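Local atomic coordinates of glucose dehydrogenase (Haloferax mediterranei, PDB entry 2VWH), a protein that catalyses the zinc-dependent oxidation of D-glucose and several other aldose sugars, using NADP(+) in preference to NAD(+). Residues V87-A92 with F113-V118. Numbering follows the deposited sequence.
Sequences VRRPPA and FERGIV. With BGC (beta-D-glucopyranose), chain C.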
loop_
_atom_site.group_PDB
_atom_site.type_symbol
_atom_site.label_atom_id
_atom_site.label_comp_id
_atom_site.label_asym_id
_atom_site.label_seq_id
_atom_site.Cartn_x
_atom_site.Cartn_y
_atom_site.Cartn_z
ATOM N N VAL A 87 -1.168 2.102 -24.922
ATOM C CA VAL A 87 -1.680 0.754 -25.143
ATOM C C VAL A 87 -3.210 0.630 -24.991
ATOM O O VAL A 87 -3.858 -0.113 -25.755
ATOM C CB VAL A 87 -0.931 -0.230 -24.234
ATOM C CG1 VAL A 87 -1.501 -1.648 -24.366
ATOM C CG2 VAL A 87 0.577 -0.184 -24.580
ATOM N N ARG A 88 -3.788 1.387 -24.059
ATOM C CA ARG A 88 -5.215 1.251 -23.751
ATOM C C ARG A 88 -6.134 2.112 -24.614
ATOM O O ARG A 88 -5.822 3.265 -24.931
ATOM C CB ARG A 88 -5.493 1.510 -22.264
ATOM C CG ARG A 88 -5.136 0.317 -21.433
ATOM C CD ARG A 88 -5.449 0.495 -19.972
ATOM N NE ARG A 88 -5.076 -0.714 -19.244
ATOM C CZ ARG A 88 -5.417 -0.969 -17.984
ATOM N NH1 ARG A 88 -6.124 -0.093 -17.290
ATOM N NH2 ARG A 88 -5.050 -2.110 -17.414
ATOM N N ARG A 89 -7.261 1.515 -24.993
ATOM C CA ARG A 89 -8.283 2.179 -25.797
ATOM C C ARG A 89 -9.656 1.863 -25.202
ATOM O O ARG A 89 -9.823 0.843 -24.527
ATOM C CB ARG A 89 -8.234 1.691 -27.249
ATOM C CG ARG A 89 -6.912 1.926 -27.977
ATOM C CD ARG A 89 -6.731 3.393 -28.344
ATOM N NE ARG A 89 -5.461 3.600 -29.035
ATOM C CZ ARG A 89 -4.271 3.704 -28.443
ATOM N NH1 ARG A 89 -4.164 3.655 -27.122
ATOM N NH2 ARG A 89 -3.181 3.868 -29.188
ATOM N N PRO A 90 -10.652 2.737 -25.445
ATOM C CA PRO A 90 -12.002 2.497 -24.927
ATOM C C PRO A 90 -12.577 1.172 -25.433
ATOM O O PRO A 90 -12.276 0.767 -26.560
ATOM C CB PRO A 90 -12.824 3.667 -25.489
ATOM C CG PRO A 90 -11.859 4.680 -25.920
ATOM C CD PRO A 90 -10.564 3.984 -26.222
ATOM N N PRO A 91 -13.401 0.497 -24.619
ATOM C CA PRO A 91 -13.976 -0.763 -25.081
ATOM C C PRO A 91 -15.105 -0.523 -26.085
ATOM O O PRO A 91 -15.388 0.636 -26.428
ATOM C CB PRO A 91 -14.488 -1.406 -23.789
ATOM C CG PRO A 91 -14.833 -0.262 -22.923
ATOM C CD PRO A 91 -13.880 0.856 -23.274
ATOM N N ALA A 92 -15.715 -1.613 -26.554
ATOM C CA ALA A 92 -16.780 -1.584 -27.574
ATOM C C ALA A 92 -17.936 -0.652 -27.207
ATOM O O ALA A 92 -18.398 0.135 -28.043
ATOM C CB ALA A 92 -17.309 -3.000 -27.810
ATOM N N PHE A 113 -9.761 -1.843 -23.657
ATOM C CA PHE A 113 -8.984 -2.788 -24.451
ATOM C C PHE A 113 -7.506 -2.426 -24.309
ATOM O O PHE A 113 -7.179 -1.262 -24.095
ATOM C CB PHE A 113 -9.330 -2.680 -25.938
ATOM C CG PHE A 113 -10.725 -3.123 -26.295
ATOM C CD1 PHE A 113 -11.401 -4.092 -25.550
ATOM C CD2 PHE A 113 -11.345 -2.598 -27.423
ATOM C CE1 PHE A 113 -12.677 -4.508 -25.919
ATOM C CE2 PHE A 113 -12.628 -3.013 -27.794
ATOM C CZ PHE A 113 -13.284 -3.966 -27.044
ATOM N N GLU A 114 -6.629 -3.422 -24.442
ATOM C CA GLU A 114 -5.197 -3.179 -24.603
ATOM C C GLU A 114 -4.763 -3.725 -25.955
ATOM O O GLU A 114 -4.894 -4.928 -26.233
ATOM C CB GLU A 114 -4.399 -3.850 -23.480
ATOM C CG GLU A 114 -4.516 -3.140 -22.152
ATOM C CD GLU A 114 -3.841 -3.876 -20.972
ATOM O OE1 GLU A 114 -3.520 -5.084 -21.052
ATOM O OE2 GLU A 114 -3.654 -3.222 -19.935
ATOM N N ARG A 115 -4.232 -2.840 -26.789
ATOM C CA ARG A 115 -3.793 -3.208 -28.128
ATOM C C ARG A 115 -2.646 -4.217 -28.048
ATOM O O ARG A 115 -1.657 -4.000 -27.347
ATOM C CB ARG A 115 -3.395 -1.956 -28.918
ATOM C CG ARG A 115 -4.619 -1.050 -29.263
ATOM C CD ARG A 115 -4.406 -0.099 -30.460
ATOM N NE ARG A 115 -4.008 -0.819 -31.666
ATOM C CZ ARG A 115 -3.950 -0.308 -32.898
ATOM N NH1 ARG A 115 -4.289 0.944 -33.155
ATOM N NH2 ARG A 115 -3.538 -1.087 -33.895
ATOM N N GLY A 116 -2.817 -5.328 -28.753
ATOM C CA GLY A 116 -1.880 -6.434 -28.760
ATOM C C GLY A 116 -2.035 -7.417 -27.612
ATOM O O GLY A 116 -1.301 -8.391 -27.536
ATOM N N ILE A 117 -2.991 -7.178 -26.723
ATOM C CA ILE A 117 -3.094 -7.956 -25.501
ATOM C C ILE A 117 -4.530 -8.399 -25.242
ATOM O O ILE A 117 -4.790 -9.595 -25.134
ATOM C CB ILE A 117 -2.555 -7.192 -24.267
ATOM C CG1 ILE A 117 -1.111 -6.725 -24.495
ATOM C CG2 ILE A 117 -2.601 -8.098 -23.014
ATOM C CD1 ILE A 117 -0.548 -5.872 -23.347
ATOM N N VAL A 118 -5.454 -7.448 -25.129
ATOM C CA VAL A 118 -6.854 -7.808 -24.920
ATOM C C VAL A 118 -7.860 -6.986 -25.706
ATOM O O VAL A 118 -8.024 -5.773 -25.508
ATOM C CB VAL A 118 -7.245 -7.879 -23.420
ATOM C CG1 VAL A 118 -6.892 -6.634 -22.686
ATOM C CG2 VAL A 118 -8.733 -8.215 -23.281
HETATM C C2 BGC C . 1.862 -3.922 -20.937
HETATM C C3 BGC C . 0.926 -3.001 -20.167
HETATM C C4 BGC C . -0.285 -3.817 -19.747
HETATM C C5 BGC C . 0.153 -5.071 -18.948
HETATM C C6 BGC C . -1.072 -5.889 -18.531
HETATM C C1 BGC C . 2.208 -5.142 -20.106
HETATM O O1 BGC C . 3.203 -5.844 -20.800
HETATM O O2 BGC C . 3.090 -3.261 -21.043
HETATM O O3 BGC C . 0.547 -1.909 -20.982
HETATM O O4 BGC C . -1.190 -2.993 -19.054
HETATM O O5 BGC C . 1.067 -5.872 -19.727
HETATM O O6 BGC C . -1.640 -6.435 -19.694
HETATM O O HOH W 1 -6.556 2.846 -31.832
#
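R88 and R89 pair antiparallel with E114 and F113, the R89–F113 pair joined by two backbone hydrogen bonds (F113 N to R89 O 2.8 Å, R89 N to F113 O 2.9 Å) and R115 N bonding V87 O. At the non-hydrogen-bonded pair, R88 and E114 lie alongside each other with the same heading, and E114 carries its carboxylate to the bound glucose. The R88 chain is stretched out (chi2 -177°, chi3 180°), which brings the guanidinium side-on to one carboxylate oxygen: NE reaches E114 OE2 at 3.0 Å from its anti side, while NH2 meets the same atom at 3.1 Å from above the carboxylate plane. That oxygen also accepts from glucose O4 (2.6 Å), and E114 OE1 takes the sugar O6 hydroxyl (2.7 Å). R88 NH1 is bonded to P104 O. On the face carrying R89 and F113, the F113 ring is covered by P91 CA in a CH-pi contact, 3.8 Å from its centroid. A methionine in place of R88 would probably leave E114 OE2 without its charged mate and the carboxylate with less to fix its rotation. Within the GroES-like domain, R88 thus probably acts as a second-shell residue, its two-nitrogen grip helping to orient the substrate-binding E114.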